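Local coordinates for protein C2 toxin component I (Clostridium botulinum, PDB 2J3X) that probably transfers ADP-ribose from NAD to actin, as the enzymatic component of the binary C2 toxin, at residues A[247-250]-A[251-255]; A[258-261]-A[262-266]; A[299-302]-A[303-307]; A[382-386]-A[387-391]. The protein carries 2 engineered substitutions. All blocks are in the same frame, centred on the assembly; numbering follows the deposited sequence.

All four contacts are local, partly buried and lie within one ADP-ribosyltransferase range of the chain. Interactions 1 and 2 each lie on a helix, 243-254 and 257-265, with an apolar flank inward and a polar flank outward; these successive helices touch each other. Interaction 1 also packs on interaction 4, through the loop before strand 389-392 and the strand itself. Interaction 3 has no contact with the others and closes an edge strand of the five-stranded sheet, pairing an aspartate-held turn with valine, proline and phenylalanine packing. Interaction 4 is the wettest, its loop bridged by waters, with two carboxylates packed against a ring, close to the probable active site.

Interaction 1: residues A[247-250]-A[251-255]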
loop_
_atom_site.group_PDB
_atom_site.type_symbol
_atom_site.label_atom_id
_atom_site.label_comp_id
_atom_site.label_asym_id
_atom_site.label_seq_id
_atom_site.Cartn_x
_atom_site.Cartn_y
_atom_site.Cartn_z
ATOM N N GLY A 247 27.985 -9.540 19.335
ATOM C CA GLY A 247 29.032 -10.064 18.444
ATOM C C GLY A 247 28.454 -10.905 17.338
ATOM O O GLY A 247 28.858 -10.801 16.196
ATOM N N ALA A 248 27.473 -11.726 17.675
ATOM C CA ALA A 248 26.842 -12.589 16.673
ATOM C C ALA A 248 26.083 -11.764 15.638
ATOM O O ALA A 248 26.232 -11.974 14.420
ATOM C CB ALA A 248 25.934 -13.637 17.363
ATOM N N LEU A 249 25.317 -10.765 16.101
ATOM C CA LEU A 249 24.630 -9.876 15.161
ATOM C C LEU A 249 25.594 -9.056 14.269
ATOM O O LEU A 249 25.411 -8.962 13.062
ATOM C CB LEU A 249 23.635 -8.993 15.953
ATOM C CG LEU A 249 22.779 -8.082 15.098
ATOM C CD1 LEU A 249 22.018 -8.797 13.931
ATOM C CD2 LEU A 249 21.734 -7.374 16.090
ATOM N N GLU A 250 26.660 -8.506 14.856
ATOM C CA GLU A 250 27.731 -7.837 14.116
ATOM C C GLU A 250 28.290 -8.737 13.022
ATOM O O GLU A 250 28.484 -8.300 11.895
ATOM C CB GLU A 250 28.888 -7.490 15.052
ATOM C CG GLU A 250 28.564 -6.374 16.058
ATOM C CD GLU A 250 28.471 -5.001 15.424
ATOM O OE1 GLU A 250 28.747 -4.846 14.206
ATOM O OE2 GLU A 250 28.152 -4.053 16.166
ATOM N N GLY A 251 28.530 -9.990 13.399
ATOM C CA GLY A 251 29.140 -10.957 12.464
ATOM C C GLY A 251 28.217 -11.151 11.282
ATOM O O GLY A 251 28.656 -11.173 10.133
ATOM N N TYR A 252 26.911 -11.280 11.571
ATOM C CA TYR A 252 25.943 -11.466 10.506
ATOM C C TYR A 252 25.843 -10.245 9.615
ATOM O O TYR A 252 25.694 -10.351 8.383
ATOM C CB TYR A 252 24.586 -11.844 11.096
ATOM C CG TYR A 252 23.590 -12.098 9.992
ATOM C CD1 TYR A 252 23.605 -13.318 9.269
ATOM C CD2 TYR A 252 22.705 -11.095 9.593
ATOM C CE1 TYR A 252 22.706 -13.529 8.205
ATOM C CE2 TYR A 252 21.802 -11.297 8.540
ATOM C CZ TYR A 252 21.815 -12.533 7.860
ATOM O OH TYR A 252 20.952 -12.762 6.846
ATOM N N LEU A 253 25.936 -9.057 10.209
ATOM C CA LEU A 253 25.797 -7.844 9.430
ATOM C C LEU A 253 27.026 -7.581 8.571
ATOM O O LEU A 253 26.910 -6.929 7.550
ATOM C CB LEU A 253 25.576 -6.628 10.333
ATOM C CG LEU A 253 24.196 -6.577 11.025
ATOM C CD1 LEU A 253 24.188 -5.456 12.104
ATOM C CD2 LEU A 253 23.038 -6.475 9.990
ATOM N N HIS A 254 28.176 -8.105 8.981
ATOM C CA HIS A 254 29.446 -7.744 8.320
ATOM C C HIS A 254 30.173 -8.825 7.552
ATOM O O HIS A 254 30.724 -8.516 6.482
ATOM C CB HIS A 254 30.418 -7.091 9.314
ATOM C CG HIS A 254 29.982 -5.725 9.730
ATOM N ND1 HIS A 254 29.502 -5.445 10.991
ATOM C CD2 HIS A 254 29.863 -4.582 9.015
ATOM C CE1 HIS A 254 29.167 -4.170 11.053
ATOM N NE2 HIS A 254 29.356 -3.630 9.863
ATOM N N SER A 255 30.214 -10.048 8.077
ATOM C CA SER A 255 31.159 -11.037 7.531
ATOM C C SER A 255 30.641 -12.443 7.316
ATOM O O SER A 255 31.096 -13.115 6.385
ATOM C CB SER A 255 32.424 -11.130 8.406
ATOM O OG SER A 255 32.107 -11.074 9.793
#
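Residues Leu249 and Leu253 lie one turn apart near the end of helix 243-254, and the i to i+4 bonds run regularly up to them: Leu253 N reaches Leu249 O at 2.9 Å. The next bond is weak. His254 N meets Glu250 O at 2.9 Å but with an N-H...O angle of only 127°, and the same oxygen also takes a weak second bond from His254 ND1 at 3.2 Å, so backbone and imidazole of one residue share a single carbonyl. Ser255, whose N still bonds to Gly251 O, is the first residue to leave the helical conformation. Here the C-terminal end of the helix loosens, with a histidine side chain folded back onto its last turn. Glu250, in the modelled one of its two conformers, runs beside His254; bent at chi2 (-72°), it brings its carboxylate nearly coplanar with the imidazole, OE1 lying at the ring edge 3.3 Å from CE1. The other flank is apolar. Leu249 CG and Leu253 CD1 are 4.2 Å apart, and both leucines continue onto Phe381. Tyr252 has CG opposite its backbone N (chi1 -178°), which swings the ring away from the preceding turn toward Phe346, met edge-to-face, and Leu391, while its hydroxyl hydrogen-bonds Asn261 of the following helix.

Interaction 2: residues A[258-261]-A[262-266]; sequences KAIN and SYLRN
Lys258 O is gripped by two donors, Ser262 N at 2.9 Å and a water also at 2.9 Å. The water is in turn 2.8 Å from Ser262 OG, bridging that hydroxyl to the carbonyl one turn earlier on the exposed side of the helix. Ser262 OG lies beside its own backbone N (chi1 -66°), a setting that carries it back over the preceding turn. The remaining i to i+4 bonds of helix 257-265 follow suit, Arg265 N to Asn261 O being the shortest at 2.8 Å. Asn261 and Arg265 run side by side in the same direction along the helix surface. The extended arginine sweeps back past Asn261 O, and Asn261 CB sits over the centre of one guanidinium face, 3.8 Å from CZ; amide and guanidinium planes differ by 23° and stack, with Arg265 NH2 3.9 Å from Asn261 CG. The helix is amphipathic, and is one of the helices that come before strand 295-301 in the ADP-ribosyltransferase domain. Beyond its own helix, Asn261 OD1 also hydrogen-bonds Ser345 OG. Toward the interior the chemistry is apolar: Ile260 CG2 touches Leu264 CD1 at 4.1 Å, the two chains lying alongside each other. Ile260 continues onto Leu275 and Ile282 of helix 273-286, Leu264 onto Phe346. Tyr263, rotated away from the first turn, packs on Leu275 and Ile279 and hydrogen-bonds through its hydroxyl to Asn276 and to the backbone N of Asn272.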
loop_
_atom_site.group_PDB
_atom_site.type_symbol
_atom_site.label_atom_id
_atom_site.label_comp_id
_atom_site.label_asym_id
_atom_site.label_seq_id
_atom_site.Cartn_x
_atom_site.Cartn_y
_atom_site.Cartn_z
ATOM N N LYS A 258 26.847 -14.522 4.249
ATOM C CA LYS A 258 26.815 -15.502 3.158
ATOM C C LYS A 258 26.764 -16.940 3.698
ATOM O O LYS A 258 25.915 -17.742 3.314
ATOM C CB LYS A 258 27.981 -15.244 2.176
ATOM C CG LYS A 258 27.795 -13.929 1.365
ATOM C CD LYS A 258 28.824 -13.761 0.237
ATOM C CE LYS A 258 28.500 -12.504 -0.589
ATOM N NZ LYS A 258 28.946 -12.578 -2.029
ATOM N N ALA A 259 27.649 -17.247 4.641
ATOM C CA ALA A 259 27.738 -18.580 5.183
ATOM C C ALA A 259 26.453 -18.974 5.903
ATOM O O ALA A 259 25.954 -20.086 5.762
ATOM C CB ALA A 259 28.910 -18.669 6.137
ATOM N N ILE A 260 25.911 -18.019 6.673
ATOM C CA ILE A 260 24.763 -18.313 7.513
ATOM C C ILE A 260 23.499 -18.471 6.639
ATOM O O ILE A 260 22.701 -19.373 6.861
ATOM C CB ILE A 260 24.604 -17.206 8.598
ATOM C CG1 ILE A 260 25.539 -17.523 9.790
ATOM C CG2 ILE A 260 23.163 -17.156 9.095
ATOM C CD1 ILE A 260 25.588 -16.421 10.869
ATOM N N ASN A 261 23.337 -17.578 5.673
ATOM C CA ASN A 261 22.215 -17.602 4.711
ATOM C C ASN A 261 22.248 -18.943 3.942
ATOM O O ASN A 261 21.227 -19.627 3.849
ATOM C CB ASN A 261 22.329 -16.439 3.695
ATOM C CG ASN A 261 21.943 -15.083 4.288
ATOM O OD1 ASN A 261 21.357 -15.011 5.378
ATOM N ND2 ASN A 261 22.275 -13.997 3.558
ATOM N N SER A 262 23.431 -19.317 3.435
ATOM C CA SER A 262 23.548 -20.589 2.644
ATOM C C SER A 262 23.173 -21.794 3.474
ATOM O O SER A 262 22.375 -22.636 3.035
ATOM C CB SER A 262 24.926 -20.761 2.024
ATOM O OG SER A 262 25.110 -19.735 1.059
ATOM N N TYR A 263 23.716 -21.856 4.685
ATOM C CA TYR A 263 23.459 -22.921 5.618
ATOM C C TYR A 263 21.980 -23.068 5.878
ATOM O O TYR A 263 21.401 -24.152 5.729
ATOM C CB TYR A 263 24.219 -22.650 6.918
ATOM C CG TYR A 263 24.130 -23.690 8.017
ATOM C CD1 TYR A 263 24.754 -24.957 7.875
ATOM C CD2 TYR A 263 23.477 -23.404 9.224
ATOM C CE1 TYR A 263 24.687 -25.898 8.884
ATOM C CE2 TYR A 263 23.428 -24.345 10.264
ATOM C CZ TYR A 263 24.050 -25.608 10.071
ATOM O OH TYR A 263 24.027 -26.545 11.080
ATOM N N LEU A 264 21.344 -21.959 6.238
ATOM C CA LEU A 264 19.908 -21.982 6.510
ATOM C C LEU A 264 19.081 -22.330 5.270
ATOM O O LEU A 264 18.122 -23.085 5.375
ATOM C CB LEU A 264 19.442 -20.655 7.175
ATOM C CG LEU A 264 19.834 -20.600 8.668
ATOM C CD1 LEU A 264 19.616 -19.134 9.203
ATOM C CD2 LEU A 264 19.103 -21.623 9.590
ATOM N N ARG A 265 19.462 -21.796 4.120
ATOM C CA ARG A 265 18.729 -22.063 2.880
ATOM C C ARG A 265 18.898 -23.521 2.439
ATOM O O ARG A 265 18.086 -24.048 1.664
ATOM C CB ARG A 265 19.176 -21.090 1.789
ATOM C CG ARG A 265 18.532 -19.697 1.958
ATOM C CD ARG A 265 19.333 -18.610 1.242
ATOM N NE ARG A 265 18.925 -17.242 1.621
ATOM C CZ ARG A 265 19.510 -16.134 1.176
ATOM N NH1 ARG A 265 20.531 -16.218 0.322
ATOM N NH2 ARG A 265 19.083 -14.930 1.574
ATOM N N ASN A 266 19.951 -24.165 2.946
ATOM C CA ASN A 266 20.207 -25.577 2.653
ATOM C C ASN A 266 19.772 -26.494 3.795
ATOM O O ASN A 266 20.335 -27.570 3.957
ATOM C CB ASN A 266 21.700 -25.825 2.348
ATOM C CG ASN A 266 22.195 -25.087 1.101
ATOM O OD1 ASN A 266 21.530 -25.038 0.058
ATOM N ND2 ASN A 266 23.400 -24.538 1.200
HETATM O O HOH W 1 24.636 -16.968 0.820
#

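Interaction 3: residues A[299-302]-A[303-307]; sequences RRVD and GIPFD
One side-chain hydrogen bond joins the two segments: Asp302 OD1 accepts from Ile304 N at 3.1 Å, with an N-H...O angle of 164°. The donor stands above the carboxylate, 46° out of its plane. This is an Asx turn, made possible because Asp302 tucks CG between its backbone N and carbonyl carbon (chi1 64°), turning the carboxylate over the following residues. Backbone bonding then takes over, as Phe306 N closes onto Gly303 O at 2.9 Å in a short 3-10 segment. Apolar contacts gather on Val301. Its CG2 meets Pro305 CG at 3.9 Å and Phe306 CE2 at 3.8 Å, the valine crossing the phenylalanine at about a right angle. Pro305 CB in turn lies over the rim of one Phe306 face. Between polar and apolar partners, Asp302 O packs against carbon: Pro305 CD at 3.2 Å, and the edge of the Phe306 ring, close to its plane, with CD2 3.8 Å away. Ile304 runs alongside the aspartate, CG1 against OD1. Phe306 is buried among Phe332 and Trp336, both met edge-to-face, and Phe363. The turn thus ends the edge strand 295-301 and folds the chain back onto the sheet. In this family that strand carries the arginine of the R-S-E signature, consistent with Arg299, which hydrogen-bonds Ser348 O of the Ser-Thr-Ser sequence.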
loop_
_atom_site.group_PDB
_atom_site.type_symbol
_atom_site.label_atom_id
_atom_site.label_comp_id
_atom_site.label_asym_id
_atom_site.label_seq_id
_atom_site.Cartn_x
_atom_site.Cartn_y
_atom_site.Cartn_z
ATOM N N ARG A 299 10.777 -4.952 0.890
ATOM C CA ARG A 299 11.883 -5.777 0.403
ATOM C C ARG A 299 11.644 -6.023 -1.095
ATOM O O ARG A 299 10.648 -6.659 -1.463
ATOM C CB ARG A 299 11.858 -7.085 1.121
ATOM C CG ARG A 299 13.051 -8.032 0.754
ATOM C CD ARG A 299 12.984 -9.259 1.647
ATOM N NE ARG A 299 13.835 -10.340 1.094
ATOM C CZ ARG A 299 15.158 -10.357 1.131
ATOM N NH1 ARG A 299 15.837 -9.366 1.711
ATOM N NH2 ARG A 299 15.819 -11.380 0.575
ATOM N N ARG A 300 12.555 -5.487 -1.915
ATOM C CA ARG A 300 12.430 -5.598 -3.366
ATOM C C ARG A 300 13.272 -6.792 -3.825
ATOM O O ARG A 300 14.414 -6.937 -3.370
ATOM C CB ARG A 300 12.967 -4.339 -4.025
ATOM C CG ARG A 300 11.958 -3.137 -3.989
ATOM C CD ARG A 300 12.661 -1.863 -4.492
ATOM N NE ARG A 300 11.716 -0.770 -4.730
ATOM C CZ ARG A 300 11.120 -0.534 -5.897
ATOM N NH1 ARG A 300 11.292 -1.344 -6.986
ATOM N NH2 ARG A 300 10.276 0.450 -5.969
ATOM N N VAL A 301 12.698 -7.612 -4.712
ATOM C CA VAL A 301 13.353 -8.834 -5.210
ATOM C C VAL A 301 13.147 -8.923 -6.699
ATOM O O VAL A 301 12.292 -8.219 -7.270
ATOM C CB VAL A 301 12.860 -10.105 -4.542
ATOM C CG1 VAL A 301 13.107 -10.059 -3.017
ATOM C CG2 VAL A 301 11.355 -10.293 -4.835
ATOM N N ASP A 302 13.923 -9.793 -7.349
ATOM C CA ASP A 302 13.713 -9.981 -8.775
ATOM C C ASP A 302 12.810 -11.239 -8.958
ATOM O O ASP A 302 12.070 -11.612 -8.045
ATOM C CB ASP A 302 15.073 -10.089 -9.484
ATOM C CG ASP A 302 15.871 -11.321 -9.039
ATOM O OD1 ASP A 302 15.342 -12.246 -8.369
ATOM O OD2 ASP A 302 17.080 -11.399 -9.368
ATOM N N GLY A 303 12.801 -11.858 -10.150
ATOM C CA GLY A 303 11.827 -12.945 -10.376
ATOM C C GLY A 303 12.123 -14.279 -9.702
ATOM O O GLY A 303 11.238 -15.139 -9.642
ATOM N N ILE A 304 13.326 -14.455 -9.162
ATOM C CA ILE A 304 13.760 -15.766 -8.679
ATOM C C ILE A 304 12.848 -16.374 -7.575
ATOM O O ILE A 304 12.461 -17.545 -7.663
ATOM C CB ILE A 304 15.256 -15.767 -8.241
ATOM C CG1 ILE A 304 16.152 -15.380 -9.422
ATOM C CG2 ILE A 304 15.622 -17.154 -7.632
ATOM C CD1 ILE A 304 15.971 -16.279 -10.576
ATOM N N PRO A 305 12.432 -15.558 -6.570
ATOM C CA PRO A 305 11.518 -16.086 -5.552
ATOM C C PRO A 305 10.195 -16.601 -6.099
ATOM O O PRO A 305 9.512 -17.377 -5.397
ATOM C CB PRO A 305 11.280 -14.860 -4.614
ATOM C CG PRO A 305 12.559 -14.044 -4.760
ATOM C CD PRO A 305 12.796 -14.154 -6.302
ATOM N N PHE A 306 9.808 -16.204 -7.323
ATOM C CA PHE A 306 8.514 -16.631 -7.877
ATOM C C PHE A 306 8.686 -17.766 -8.912
ATOM O O PHE A 306 7.801 -18.032 -9.697
ATOM C CB PHE A 306 7.895 -15.426 -8.543
ATOM C CG PHE A 306 7.737 -14.277 -7.585
ATOM C CD1 PHE A 306 6.743 -14.338 -6.602
ATOM C CD2 PHE A 306 8.684 -13.249 -7.552
ATOM C CE1 PHE A 306 6.639 -13.296 -5.659
ATOM C CE2 PHE A 306 8.580 -12.198 -6.615
ATOM C CZ PHE A 306 7.581 -12.245 -5.672
ATOM N N ASP A 307 9.893 -18.309 -8.982
ATOM C CA ASP A 307 10.211 -19.298 -10.032
ATOM C C ASP A 307 10.103 -18.681 -11.408
ATOM O O ASP A 307 9.600 -19.322 -12.382
ATOM C CB ASP A 307 9.284 -20.516 -9.924
ATOM C CG ASP A 307 9.578 -21.365 -8.707
ATOM O OD1 ASP A 307 10.549 -21.082 -7.978
ATOM O OD2 ASP A 307 8.844 -22.364 -8.473
#

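Interaction 4: residues A[382-386]-A[387-391]; sequences SGFQD and EQEIL
Phe384 and Glu389 form the close side of this contact: Glu389 OE1 lies at the ring edge, near its plane, 3.4 Å from Phe384 CE2. Glu389 gets there by turning CG opposite its backbone N (chi1 174°) and extending its chain, with carboxylate and ring planes 58° apart. Glu387 crosses the same ring obliquely, carboxylate and ring planes 54° apart, OE2 standing over one face and OE1 near CE2; the residue has two conformers, so its exact closeness is doubtful. Phe384 also rests on Leu253 of helix 243-254 and on Ile378 at the start of its own loop. The other side is held loosely. Across the turn the chain has only a weak direct bond, Glu387 N to Phe384 O at 3.4 Å, and waters do much of the rest. One lies 2.9 Å from both Phe384 O and Glu389 N, accepting from the latter. Another joins Gln385 O, 3.1 Å away, to Gln388 NE2, while Gln388 OE1 turns to Ser226 N. A further water spans Gly383 O at 2.8 Å and, in the modelled conformer of Glu387, its OE2. Gly383 takes a positive phi, a setting that favours glycine. The loop's position before strand 389-392 is consistent with the ADP-ribosylating turn-turn loop of this family, and Glu387-Gln388-Glu389 is consistent with the Glu-x-Glu motif of arginine-modifying ADP-ribosyltransferases.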
loop_
_atom_site.group_PDB
_atom_site.type_symbol
_atom_site.label_atom_id
_atom_site.label_comp_id
_atom_site.label_asym_id
_atom_site.label_seq_id
_atom_site.Cartn_x
_atom_site.Cartn_y
_atom_site.Cartn_z
ATOM N N SER A 382 27.638 0.823 13.310
ATOM C CA SER A 382 28.517 1.518 12.335
ATOM C C SER A 382 28.304 0.963 10.922
ATOM O O SER A 382 28.232 -0.246 10.734
ATOM C CB SER A 382 30.009 1.300 12.735
ATOM O OG SER A 382 30.204 1.630 14.092
ATOM N N GLY A 383 28.141 1.836 9.946
ATOM C CA GLY A 383 28.085 1.415 8.550
ATOM C C GLY A 383 26.666 1.221 8.036
ATOM O O GLY A 383 26.474 0.904 6.880
ATOM N N PHE A 384 25.691 1.420 8.917
ATOM C CA PHE A 384 24.251 1.158 8.643
ATOM C C PHE A 384 23.318 2.332 8.762
ATOM O O PHE A 384 22.105 2.129 8.702
ATOM C CB PHE A 384 23.735 0.028 9.525
ATOM C CG PHE A 384 24.055 -1.274 8.969
ATOM C CD1 PHE A 384 25.320 -1.838 9.169
ATOM C CD2 PHE A 384 23.159 -1.911 8.139
ATOM C CE1 PHE A 384 25.670 -3.029 8.574
ATOM C CE2 PHE A 384 23.507 -3.131 7.554
ATOM C CZ PHE A 384 24.773 -3.673 7.772
ATOM N N GLN A 385 23.849 3.553 8.862
ATOM C CA GLN A 385 22.973 4.750 8.920
ATOM C C GLN A 385 22.026 4.886 7.716
ATOM O O GLN A 385 20.841 5.087 7.906
ATOM C CB GLN A 385 23.761 6.061 9.082
ATOM C CG GLN A 385 24.417 6.329 10.439
ATOM C CD GLN A 385 25.026 7.739 10.510
ATOM O OE1 GLN A 385 24.324 8.749 10.390
ATOM N NE2 GLN A 385 26.334 7.806 10.695
ATOM N N ASP A 386 22.532 4.813 6.486
ATOM C CA ASP A 386 21.662 4.983 5.320
ATOM C C ASP A 386 20.561 3.928 5.135
ATOM O O ASP A 386 19.505 4.237 4.584
ATOM C CB ASP A 386 22.492 4.983 4.040
ATOM C CG ASP A 386 23.435 6.175 3.956
ATOM O OD1 ASP A 386 23.214 7.165 4.702
ATOM O OD2 ASP A 386 24.408 6.110 3.139
ATOM N N GLU A 387 20.821 2.694 5.553
ATOM C CA GLU A 387 20.004 1.606 5.050
ATOM C C GLU A 387 18.608 1.485 5.664
ATOM O O GLU A 387 17.715 0.921 5.024
ATOM C CB GLU A 387 20.738 0.288 5.157
ATOM C CG GLU A 387 21.952 0.233 4.277
ATOM C CD GLU A 387 22.788 -0.964 4.613
ATOM O OE1 GLU A 387 22.185 -1.996 4.978
ATOM O OE2 GLU A 387 24.031 -0.875 4.514
ATOM N N GLN A 388 18.418 2.037 6.863
ATOM C CA GLN A 388 17.157 1.850 7.608
ATOM C C GLN A 388 16.670 0.416 7.549
ATOM O O GLN A 388 15.498 0.138 7.256
ATOM C CB GLN A 388 16.068 2.792 7.108
ATOM C CG GLN A 388 16.517 4.246 7.157
ATOM C CD GLN A 388 15.400 5.226 6.830
ATOM O OE1 GLN A 388 14.225 4.874 6.885
ATOM N NE2 GLN A 388 15.767 6.473 6.558
ATOM N N GLU A 389 17.562 -0.501 7.892
ATOM C CA GLU A 389 17.240 -1.907 7.799
ATOM C C GLU A 389 16.459 -2.405 9.001
ATOM O O GLU A 389 16.825 -2.136 10.152
ATOM C CB GLU A 389 18.543 -2.739 7.717
ATOM C CG GLU A 389 18.251 -4.225 7.761
ATOM C CD GLU A 389 19.463 -5.103 7.399
ATOM O OE1 GLU A 389 20.465 -4.555 6.877
ATOM O OE2 GLU A 389 19.368 -6.343 7.571
ATOM N N ILE A 390 15.402 -3.147 8.735
ATOM C CA ILE A 390 14.831 -3.966 9.791
ATOM C C ILE A 390 15.184 -5.412 9.417
ATOM O O ILE A 390 14.763 -5.913 8.361
ATOM C CB ILE A 390 13.295 -3.783 9.916
ATOM C CG1 ILE A 390 12.984 -2.401 10.567
ATOM C CG2 ILE A 390 12.745 -4.844 10.877
ATOM C CD1 ILE A 390 11.467 -1.998 10.504
ATOM N N LEU A 391 15.910 -6.080 10.304
ATOM C CA LEU A 391 16.296 -7.476 10.078
ATOM C C LEU A 391 15.268 -8.401 10.711
ATOM O O LEU A 391 15.004 -8.301 11.927
ATOM C CB LEU A 391 17.708 -7.736 10.653
ATOM C CG LEU A 391 18.170 -9.199 10.518
ATOM C CD1 LEU A 391 18.395 -9.426 9.074
ATOM C CD2 LEU A 391 19.490 -9.407 11.294
HETATM O O HOH W 2 26.585 -1.424 5.331
HETATM O O HOH W 3 19.876 0.407 9.367
HETATM O O HOH W 4 19.610 3.623 9.356
HETATM O O HOH W 5 18.667 7.069 6.820
#